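Local coordinates for L0028 (Mitochondria associated protein) (Escherichia coli, PDB 3GCG) that is a WxxxE-family effector injected into host cells, where it probably activates a Rho-type GTPase by promoting nucleotide exchange, at residues Phe16-Gly21 with Glu136-Glu141; Gln42-Glu47 with Arg145-Phe150; Thr49-Arg54 with Ala96-Gly101; Arg54-Thr59 with Gln89-Asn94. One frame throughout, in Å; residues are numbered along the deposited sequence.

Overall arrangement
All four contacts belong to one all-helical fold, with helix 41-67 running through contacts 2, 3 and 4. Contact 3 lies deepest, its centre about 4 Å from the centre of the chain; contact 2 is also buried, whereas contacts 1 and 4 are only partly so and lie on opposite sides of that centre. Chemistry follows place. Contact 2 is aromatic, contact 3 packs side chains against loop backbone, contact 4 turns on an amide gripping carbonyls, and contact 1 mixes apolar edges with a histidine. Contacts 1 and 2 share helix 124-146. Arg54, common to contacts 3 and 4, reaches Glu136 of contact 1, while Glu47 joins contact 2 to the serines of contact 3.

Contact 1 (Phe16-Gly21 with Glu136-Glu141); sequences FVINHG and EQVSQE
His20 and Glu141 lie where the backbones come nearest, their CA atoms 7.4 Å apart, as an extended N-terminal run passes into helix 20-32 beside helix 124-146. Val138 sits mid-interface with its two methyls forked. CG1 stands anti to the backbone N (chi1 -173°) and meets the imidazole at its edge, 4.0 Å from His20 ND1; CG2 turns the other way, to Phe16 CZ at 4.2 Å. Phe16 offers a ring edge to the amide of Gln137, with CE2 4.0 Å from Gln137 OE1. In this helical fold 16-21 leads into a helix start: Asn19 is the N-cap, its OD1 accepting from Lys22 N, while Tyr109 OH bonds Asn19 N and Lys113 NZ bonds Val17 O, tying the run to helix 108-118. Ile18 CG2 lies 3.4 Å above one face of the His20 ring, toward the rim. Glu141 CB packs 3.6 Å from His20 CE1; the carboxylate lies too near the ring for its place to be trusted. With an alanine here, CB could still touch the ring, but the edge is likely to lose the longer chain's cover and the nearby charge. His20 ND1 is buried without a polar partner in the model.

Contact 2 (Gln42-Glu47 with Arg145-Phe150); sequences QWFQQE and RNFSGF
The ring of Phe147 has one face covered by Phe44, whose CE1 stands 3.3 Å above the plane and over the ring centre, and it receives Trp43 CH2 in plane at its edge, 3.6 Å from Phe147 CZ. Phe44 and Phe147 form an offset stack: centroids are 4.2 Å apart, planes turned by 17°, and the two side chains run antiparallel, overlapping at their ring ends. At its own edge the Phe44 ring meets a carbonyl, with CE1 3.2 Å from Asn146 O in the ring plane. The Phe44 torsion, CG anti to the backbone N (chi1 -174°), carries its ring from the flank of helix 41-67 across to the loop. Trp43 and Glu47, one turn apart on that helix, match the WxxxE signature of this effector family. Their polar ends go to the start of helix 99-105: Trp43 NE1 and Glu47 OE2 both bond Ser99 OG, and Glu47 OE1 probably bonds Ser98 OG, at a modelled separation that is short. Glu47 thus gives Phe147 only its aliphatic part, CG lying 3.9 Å from Phe147 CZ, with CB lying 3.9 Å over a Trp43 face. Cut back to an alanine, Phe147 would probably leave Phe44 without its stacking partner and a gap beside the Trp43 indole. Phe147 stacks in addition with Phe143 of helix 124-146.

Contact 3 (Thr49-Arg54 with Ala96-Gly101); sequences TTYISR and AQSSIG
Thr50 sets its methyl against the loop, with CG2 3.2 Å from Gln97 O; its hydroxyl turns back along the helix to Gln46 O. The same Gln97 carbonyl accepts from a polar side chain of the bound partner protein, and Gln97 NE2 bonds to backbone of that chain. Gln97 thus faces the partner, consistent with a place in the catalytic loop of SopE-like exchange factors. One residue on, Tyr51 brings a ring edge to Ser98: CD1 lies 3.6 Å from Ser98 OG, which is in the plane of the ring. Tyr51 also stacks on Phe143 of helix 124-146. Ser98 is the N-cap of helix 99-105, its OG accepting from Ile100 N at 3.1 Å with a bent angle of 139°, with a second partner on helix 41-67. Further along, Arg54 comes against the backbone of Ala96, its CB 3.4 Å from Ala96 CA. The chain then bends sharply (chi2 96°), laying the guanidinium alongside the loop, where NH1 lies 3.7 Å from Ser98 CB and 3.6 Å from Ala96 O. No hydrogen bond crosses here; the charge is met by Glu136 of helix 124-146, in a salt bridge through NH2.

Contact 4 (Arg54-Thr59 with Gln89-Asn94); sequences RTVNRT and QPLDMN
Asn57 ND2 is held by two carbonyls of one loop, donating to Met93 O at 3.0 Å and to Gly95 O just beyond. This ties 89-94, part of the loop between helix 73-87 and helix 99-105, onto the flank of helix 41-67 in the all-helical fold. The bond to Met93 is nearly straight (162°), and Met93 O lies close to the plane of the Asn57 amide. On the acceptor side the donor stands well above the carbonyl plane, away from the lone pairs, with a C=O...N angle of 109°. Two bonds to one nitrogen fix the rotation of the amide. The loop is itself folded by an Asx turn: Asp92 OD2 accepts from Asn94 N at 2.9 Å, on the anti side and tilted out of the carboxylate plane, while OD1 bonds to an aromatic side chain of the bound partner protein. Asp92 N is in turn bonded to Ser53 OG. Apolar contact is thin, with Phe80 of helix 73-87 packed against both Val56 and Asn57, and Val56 CG2 reaching Leu91 CD1 at 4.4 Å.

Contact 1 (Phe16-Gly21 with Glu136-Glu141)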
# COMPACT_ATOMS: atom_id res chain seq x y z
N PHE B 16 3.23 26.49 5.85
CA PHE B 16 3.69 26.01 7.19
C PHE B 16 5.18 25.66 7.13
O PHE B 16 5.74 25.50 6.04
CB PHE B 16 2.88 24.78 7.63
CG PHE B 16 3.16 23.55 6.81
CD1 PHE B 16 4.19 22.68 7.17
CD2 PHE B 16 2.42 23.28 5.66
CE1 PHE B 16 4.49 21.57 6.38
CE2 PHE B 16 2.72 22.17 4.87
CZ PHE B 16 3.75 21.32 5.23
N VAL B 17 5.80 25.54 8.30
CA VAL B 17 7.22 25.22 8.37
C VAL B 17 7.45 24.01 9.26
O VAL B 17 6.80 23.85 10.30
CB VAL B 17 8.06 26.40 8.92
CG1 VAL B 17 9.52 26.01 9.03
CG2 VAL B 17 7.91 27.60 8.01
N ILE B 18 8.38 23.15 8.87
CA ILE B 18 8.68 21.97 9.64
C ILE B 18 10.18 21.70 9.54
O ILE B 18 10.79 22.01 8.52
CB ILE B 18 7.85 20.77 9.13
CG1 ILE B 18 7.82 19.67 10.20
CG2 ILE B 18 8.42 20.26 7.82
CD1 ILE B 18 6.81 18.58 9.91
N ASN B 19 10.76 21.16 10.60
CA ASN B 19 12.19 20.85 10.62
C ASN B 19 12.44 19.46 10.04
O ASN B 19 12.44 18.46 10.76
CB ASN B 19 12.70 20.90 12.07
CG ASN B 19 14.20 20.72 12.16
OD1 ASN B 19 14.79 19.99 11.37
ND2 ASN B 19 14.83 21.37 13.15
N HIS B 20 12.65 19.41 8.73
CA HIS B 20 12.90 18.15 8.02
C HIS B 20 14.03 17.35 8.66
O HIS B 20 14.03 16.11 8.64
CB HIS B 20 13.23 18.45 6.56
CG HIS B 20 12.17 19.25 5.88
ND1 HIS B 20 11.01 18.69 5.40
CD2 HIS B 20 12.06 20.59 5.67
CE1 HIS B 20 10.22 19.65 4.93
NE2 HIS B 20 10.84 20.81 5.08
N GLY B 21 14.99 18.06 9.24
CA GLY B 21 16.10 17.40 9.91
C GLY B 21 15.66 16.62 11.13
O GLY B 21 16.12 15.50 11.34
N GLU B 136 2.67 13.92 1.04
CA GLU B 136 3.35 13.89 -0.25
C GLU B 136 4.46 14.95 -0.27
O GLU B 136 5.61 14.65 -0.60
CB GLU B 136 2.35 14.17 -1.38
CG GLU B 136 2.98 14.22 -2.77
CD GLU B 136 3.48 12.86 -3.25
OE1 GLU B 136 4.44 12.84 -4.06
OE2 GLU B 136 2.91 11.82 -2.84
N GLN B 137 4.11 16.18 0.11
CA GLN B 137 5.06 17.28 0.13
C GLN B 137 6.28 17.09 1.02
O GLN B 137 7.41 17.32 0.60
CB GLN B 137 4.37 18.58 0.55
CG GLN B 137 3.22 19.01 -0.34
CD GLN B 137 2.77 20.44 -0.06
OE1 GLN B 137 2.63 20.85 1.09
NE2 GLN B 137 2.52 21.20 -1.13
N VAL B 138 6.05 16.67 2.26
CA VAL B 138 7.13 16.49 3.23
C VAL B 138 8.05 15.29 2.96
O VAL B 138 9.26 15.36 3.21
CB VAL B 138 6.57 16.42 4.67
CG1 VAL B 138 7.70 16.40 5.67
CG2 VAL B 138 5.68 17.63 4.92
N SER B 139 7.51 14.18 2.47
CA SER B 139 8.36 13.03 2.19
C SER B 139 9.26 13.35 1.01
O SER B 139 10.42 12.95 0.97
CB SER B 139 7.54 11.77 1.91
OG SER B 139 6.70 11.94 0.80
N GLN B 140 8.74 14.10 0.04
CA GLN B 140 9.56 14.45 -1.11
C GLN B 140 10.72 15.30 -0.61
O GLN B 140 11.86 15.14 -1.06
CB GLN B 140 8.77 15.24 -2.15
CG GLN B 140 9.62 15.69 -3.33
CD GLN B 140 8.85 16.53 -4.32
OE1 GLN B 140 7.88 16.07 -4.92
NE2 GLN B 140 9.29 17.77 -4.51
N GLU B 141 10.42 16.21 0.31
CA GLU B 141 11.43 17.08 0.87
C GLU B 141 12.43 16.25 1.68
O GLU B 141 13.63 16.49 1.64
CB GLU B 141 10.77 18.16 1.74
CG GLU B 141 9.75 19.00 0.96
CD GLU B 141 9.09 20.11 1.78
OE1 GLU B 141 8.52 19.81 2.85
OE2 GLU B 141 9.12 21.28 1.34

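Contact 2 (Gln42-Glu47 with Arg145-Phe150)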
# COMPACT_ATOMS: atom_id res chain seq x y z
N GLN B 42 20.32 -0.93 4.86
CA GLN B 42 19.37 -1.72 4.10
C GLN B 42 18.11 -0.90 3.86
O GLN B 42 17.62 -0.82 2.73
CB GLN B 42 19.06 -3.01 4.84
CG GLN B 42 20.30 -3.84 5.09
CD GLN B 42 21.13 -4.00 3.83
OE1 GLN B 42 20.69 -4.60 2.85
NE2 GLN B 42 22.35 -3.46 3.85
N TRP B 43 17.60 -0.27 4.91
CA TRP B 43 16.42 0.57 4.79
C TRP B 43 16.64 1.63 3.71
O TRP B 43 15.78 1.86 2.86
CB TRP B 43 16.09 1.27 6.11
CG TRP B 43 15.02 2.30 5.93
CD1 TRP B 43 13.67 2.08 5.84
CD2 TRP B 43 15.21 3.70 5.67
NE1 TRP B 43 13.02 3.25 5.55
CE2 TRP B 43 13.94 4.26 5.45
CE3 TRP B 43 16.34 4.54 5.63
CZ2 TRP B 43 13.76 5.62 5.16
CZ3 TRP B 43 16.16 5.88 5.35
CH2 TRP B 43 14.87 6.41 5.13
N PHE B 44 17.80 2.28 3.75
CA PHE B 44 18.13 3.33 2.78
C PHE B 44 18.06 2.81 1.34
O PHE B 44 17.46 3.45 0.48
CB PHE B 44 19.53 3.90 3.05
CG PHE B 44 19.88 5.09 2.19
CD1 PHE B 44 19.42 6.36 2.52
CD2 PHE B 44 20.65 4.93 1.03
CE1 PHE B 44 19.72 7.47 1.71
CE2 PHE B 44 20.96 6.03 0.21
CZ PHE B 44 20.50 7.30 0.55
N GLN B 45 18.69 1.66 1.11
CA GLN B 45 18.70 1.05 -0.22
C GLN B 45 17.28 0.76 -0.72
O GLN B 45 16.92 1.12 -1.85
CB GLN B 45 19.51 -0.25 -0.19
CG GLN B 45 21.03 -0.06 -0.16
CD GLN B 45 21.80 -1.38 -0.18
OE1 GLN B 45 21.63 -2.21 -1.08
NE2 GLN B 45 22.66 -1.58 0.81
N GLN B 46 16.49 0.10 0.12
CA GLN B 46 15.12 -0.26 -0.24
C GLN B 46 14.23 0.95 -0.51
O GLN B 46 13.51 0.99 -1.50
CB GLN B 46 14.51 -1.11 0.86
CG GLN B 46 15.36 -2.30 1.24
CD GLN B 46 14.57 -3.35 2.00
OE1 GLN B 46 13.55 -3.04 2.63
NE2 GLN B 46 15.06 -4.58 1.97
N GLU B 47 14.28 1.93 0.39
CA GLU B 47 13.46 3.13 0.24
C GLU B 47 13.85 3.89 -1.02
O GLU B 47 12.98 4.35 -1.76
CB GLU B 47 13.61 4.03 1.46
CG GLU B 47 12.86 5.34 1.33
CD GLU B 47 11.36 5.15 1.27
OE1 GLU B 47 10.68 6.08 0.78
OE2 GLU B 47 10.86 4.09 1.71
N ARG B 145 16.67 15.54 0.65
CA ARG B 145 17.72 16.01 1.54
C ARG B 145 18.62 14.88 2.01
O ARG B 145 19.77 15.10 2.41
CB ARG B 145 17.12 16.72 2.74
CG ARG B 145 16.21 17.86 2.35
CD ARG B 145 15.97 18.81 3.50
NE ARG B 145 15.21 19.98 3.08
CZ ARG B 145 15.02 21.05 3.84
NH1 ARG B 145 15.54 21.11 5.06
NH2 ARG B 145 14.30 22.07 3.37
N ASN B 146 18.12 13.65 1.94
CA ASN B 146 18.88 12.50 2.39
C ASN B 146 19.20 11.50 1.28
O ASN B 146 20.03 10.61 1.47
CB ASN B 146 18.10 11.81 3.52
CG ASN B 146 17.87 12.73 4.71
OD1 ASN B 146 18.64 12.72 5.67
ND2 ASN B 146 16.82 13.53 4.65
N PHE B 147 18.56 11.65 0.13
CA PHE B 147 18.78 10.73 -1.00
C PHE B 147 19.15 11.47 -2.28
O PHE B 147 18.54 11.24 -3.32
CB PHE B 147 17.52 9.91 -1.30
CG PHE B 147 17.04 9.05 -0.16
CD1 PHE B 147 16.59 9.62 1.03
CD2 PHE B 147 16.99 7.67 -0.30
CE1 PHE B 147 16.10 8.82 2.05
CE2 PHE B 147 16.50 6.86 0.72
CZ PHE B 147 16.05 7.44 1.89
N SER B 148 20.12 12.37 -2.23
CA SER B 148 20.47 13.10 -3.44
C SER B 148 21.18 12.29 -4.51
O SER B 148 22.30 12.60 -4.89
CB SER B 148 21.28 14.35 -3.11
OG SER B 148 20.42 15.41 -2.73
N GLY B 149 20.52 11.23 -4.97
CA GLY B 149 21.08 10.43 -6.03
C GLY B 149 20.56 11.11 -7.28
O GLY B 149 21.15 11.01 -8.36
N PHE B 150 19.45 11.82 -7.10
CA PHE B 150 18.75 12.57 -8.15
C PHE B 150 17.48 13.16 -7.52
O PHE B 150 16.88 12.55 -6.64
CB PHE B 150 18.39 11.64 -9.31
CG PHE B 150 19.34 11.72 -10.49
CD1 PHE B 150 19.41 12.87 -11.26
CD2 PHE B 150 20.16 10.64 -10.82
CE1 PHE B 150 20.28 12.95 -12.35
CE2 PHE B 150 21.03 10.70 -11.90
CZ PHE B 150 21.09 11.86 -12.67

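Contact 3 (Thr49-Arg54 with Ala96-Gly101)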
# COMPACT_ATOMS: atom_id res chain seq x y z
N THR B 49 15.16 2.87 -3.96
CA THR B 49 14.64 2.27 -5.18
C THR B 49 13.11 2.29 -5.18
O THR B 49 12.49 2.37 -6.22
CB THR B 49 15.16 0.82 -5.41
OG1 THR B 49 14.10 -0.13 -5.23
CG2 THR B 49 16.29 0.49 -4.48
N THR B 50 12.52 2.26 -3.99
CA THR B 50 11.07 2.28 -3.87
C THR B 50 10.49 3.67 -4.15
O THR B 50 9.55 3.80 -4.94
CB THR B 50 10.61 1.83 -2.47
OG1 THR B 50 10.87 0.43 -2.32
CG2 THR B 50 9.12 2.08 -2.28
N TYR B 51 11.04 4.70 -3.51
CA TYR B 51 10.58 6.08 -3.69
C TYR B 51 10.75 6.54 -5.14
O TYR B 51 9.88 7.20 -5.71
CB TYR B 51 11.34 7.04 -2.78
CG TYR B 51 10.77 8.44 -2.82
CD1 TYR B 51 9.77 8.84 -1.93
CD2 TYR B 51 11.17 9.35 -3.80
CE1 TYR B 51 9.18 10.09 -2.02
CE2 TYR B 51 10.58 10.61 -3.91
CZ TYR B 51 9.59 10.97 -3.02
OH TYR B 51 8.99 12.20 -3.14
N ILE B 52 11.89 6.20 -5.73
CA ILE B 52 12.18 6.56 -7.10
C ILE B 52 11.26 5.82 -8.06
O ILE B 52 10.78 6.41 -9.04
CB ILE B 52 13.64 6.24 -7.45
CG1 ILE B 52 14.58 7.13 -6.62
CG2 ILE B 52 13.89 6.47 -8.94
CD1 ILE B 52 16.05 6.73 -6.75
N SER B 53 11.03 4.54 -7.79
CA SER B 53 10.15 3.71 -8.63
C SER B 53 8.72 4.22 -8.58
O SER B 53 8.01 4.21 -9.58
CB SER B 53 10.15 2.25 -8.17
OG SER B 53 11.41 1.65 -8.39
N ARG B 54 8.29 4.65 -7.40
CA ARG B 54 6.94 5.15 -7.28
C ARG B 54 6.86 6.49 -8.01
O ARG B 54 5.86 6.78 -8.67
CB ARG B 54 6.56 5.25 -5.80
CG ARG B 54 6.49 6.62 -5.19
CD ARG B 54 5.07 7.14 -5.18
NE ARG B 54 4.98 8.32 -4.33
CZ ARG B 54 4.86 8.29 -3.00
NH1 ARG B 54 4.81 7.12 -2.37
NH2 ARG B 54 4.84 9.42 -2.31
N ALA B 96 5.56 1.70 -5.29
CA ALA B 96 4.44 2.63 -5.21
C ALA B 96 4.13 3.20 -3.83
O ALA B 96 3.34 4.13 -3.71
CB ALA B 96 3.19 1.96 -5.77
N GLN B 97 4.73 2.64 -2.78
CA GLN B 97 4.49 3.11 -1.41
C GLN B 97 5.81 3.31 -0.68
O GLN B 97 6.55 2.36 -0.41
CB GLN B 97 3.63 2.11 -0.63
CG GLN B 97 2.24 1.82 -1.22
CD GLN B 97 1.31 3.02 -1.14
OE1 GLN B 97 1.21 3.66 -0.10
NE2 GLN B 97 0.61 3.31 -2.23
N SER B 98 6.09 4.56 -0.35
CA SER B 98 7.31 4.97 0.34
C SER B 98 7.13 4.81 1.85
O SER B 98 6.11 5.21 2.39
CB SER B 98 7.60 6.43 -0.01
OG SER B 98 8.48 7.04 0.92
N SER B 99 8.11 4.24 2.53
CA SER B 99 7.97 4.08 3.97
C SER B 99 8.13 5.43 4.65
O SER B 99 7.80 5.58 5.82
CB SER B 99 9.00 3.08 4.51
OG SER B 99 10.32 3.60 4.48
N ILE B 100 8.63 6.42 3.91
CA ILE B 100 8.79 7.76 4.47
C ILE B 100 7.41 8.39 4.63
O ILE B 100 7.11 9.00 5.65
CB ILE B 100 9.63 8.69 3.54
CG1 ILE B 100 11.08 8.20 3.46
CG2 ILE B 100 9.61 10.11 4.07
CD1 ILE B 100 11.90 8.97 2.45
N GLY B 101 6.58 8.26 3.60
CA GLY B 101 5.24 8.81 3.65
C GLY B 101 4.42 8.09 4.70
O GLY B 101 3.60 8.69 5.39

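Contact 4 (Arg54-Thr59 with Gln89-Asn94)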
# COMPACT_ATOMS: atom_id res chain seq x y z
N ARG B 54 8.29 4.65 -7.40
CA ARG B 54 6.94 5.15 -7.28
C ARG B 54 6.86 6.49 -8.01
O ARG B 54 5.86 6.78 -8.67
CB ARG B 54 6.56 5.25 -5.80
CG ARG B 54 6.49 6.62 -5.19
CD ARG B 54 5.07 7.14 -5.18
NE ARG B 54 4.98 8.32 -4.33
CZ ARG B 54 4.86 8.29 -3.00
NH1 ARG B 54 4.81 7.12 -2.37
NH2 ARG B 54 4.84 9.42 -2.31
N THR B 55 7.91 7.30 -7.93
CA THR B 55 7.95 8.58 -8.64
C THR B 55 7.80 8.29 -10.13
O THR B 55 7.08 8.99 -10.84
CB THR B 55 9.30 9.33 -8.40
OG1 THR B 55 9.42 9.66 -7.02
CG2 THR B 55 9.35 10.62 -9.21
N VAL B 56 8.47 7.24 -10.60
CA VAL B 56 8.38 6.86 -12.00
C VAL B 56 6.97 6.38 -12.34
O VAL B 56 6.39 6.81 -13.33
CB VAL B 56 9.37 5.73 -12.34
CG1 VAL B 56 9.11 5.23 -13.74
CG2 VAL B 56 10.80 6.24 -12.24
N ASN B 57 6.42 5.50 -11.52
CA ASN B 57 5.07 4.99 -11.76
C ASN B 57 4.02 6.10 -11.72
O ASN B 57 3.03 6.05 -12.44
CB ASN B 57 4.71 3.91 -10.74
CG ASN B 57 5.09 2.54 -11.20
OD1 ASN B 57 4.81 2.16 -12.33
ND2 ASN B 57 5.74 1.77 -10.33
N ARG B 58 4.27 7.09 -10.87
CA ARG B 58 3.38 8.23 -10.71
C ARG B 58 3.38 9.04 -12.00
O ARG B 58 2.33 9.53 -12.44
CB ARG B 58 3.89 9.10 -9.57
CG ARG B 58 2.84 9.88 -8.84
CD ARG B 58 2.99 9.65 -7.34
NE ARG B 58 1.69 9.59 -6.69
CZ ARG B 58 0.99 10.65 -6.29
NH1 ARG B 58 1.48 11.87 -6.45
NH2 ARG B 58 -0.20 10.48 -5.76
N THR B 59 4.56 9.19 -12.60
CA THR B 59 4.69 9.94 -13.84
C THR B 59 3.97 9.19 -14.96
O THR B 59 3.35 9.80 -15.83
CB THR B 59 6.17 10.15 -14.20
OG1 THR B 59 6.85 10.79 -13.12
CG2 THR B 59 6.30 11.01 -15.44
N GLN B 89 20.59 3.54 -11.16
CA GLN B 89 19.97 3.13 -9.90
C GLN B 89 19.01 1.98 -10.19
O GLN B 89 18.21 2.05 -11.12
CB GLN B 89 19.17 4.29 -9.30
CG GLN B 89 19.19 4.39 -7.78
CD GLN B 89 20.41 5.12 -7.27
OE1 GLN B 89 21.53 4.59 -7.27
NE2 GLN B 89 20.22 6.37 -6.85
N PRO B 90 19.09 0.89 -9.40
CA PRO B 90 18.17 -0.22 -9.65
C PRO B 90 16.74 0.22 -9.29
O PRO B 90 16.54 0.92 -8.30
CB PRO B 90 18.69 -1.31 -8.73
CG PRO B 90 19.23 -0.52 -7.56
CD PRO B 90 19.97 0.60 -8.26
N LEU B 91 15.77 -0.17 -10.11
CA LEU B 91 14.39 0.19 -9.87
C LEU B 91 13.49 -1.05 -9.84
O LEU B 91 13.92 -2.15 -10.18
CB LEU B 91 13.92 1.16 -10.96
CG LEU B 91 14.77 2.42 -11.15
CD1 LEU B 91 14.14 3.32 -12.21
CD2 LEU B 91 14.90 3.18 -9.82
N ASP B 92 12.24 -0.86 -9.43
CA ASP B 92 11.27 -1.95 -9.35
C ASP B 92 9.93 -1.40 -9.86
O ASP B 92 9.32 -0.56 -9.22
CB ASP B 92 11.15 -2.41 -7.89
CG ASP B 92 10.26 -3.63 -7.72
OD1 ASP B 92 10.53 -4.41 -6.79
OD2 ASP B 92 9.29 -3.80 -8.50
N MET B 93 9.47 -1.89 -11.01
CA MET B 93 8.23 -1.36 -11.55
C MET B 93 6.99 -1.54 -10.71
O MET B 93 5.93 -1.09 -11.10
CB MET B 93 8.00 -1.88 -12.97
CG MET B 93 7.92 -3.37 -13.15
SD MET B 93 7.77 -3.72 -14.93
CE MET B 93 9.48 -3.60 -15.41
N ASN B 94 7.10 -2.20 -9.56
CA ASN B 94 5.95 -2.37 -8.67
C ASN B 94 6.03 -1.33 -7.54
O ASN B 94 5.13 -1.23 -6.72
CB ASN B 94 5.96 -3.77 -8.05
CG ASN B 94 5.72 -4.86 -9.07
OD1 ASN B 94 6.13 -6.01 -8.87
ND2 ASN B 94 5.04 -4.52 -10.16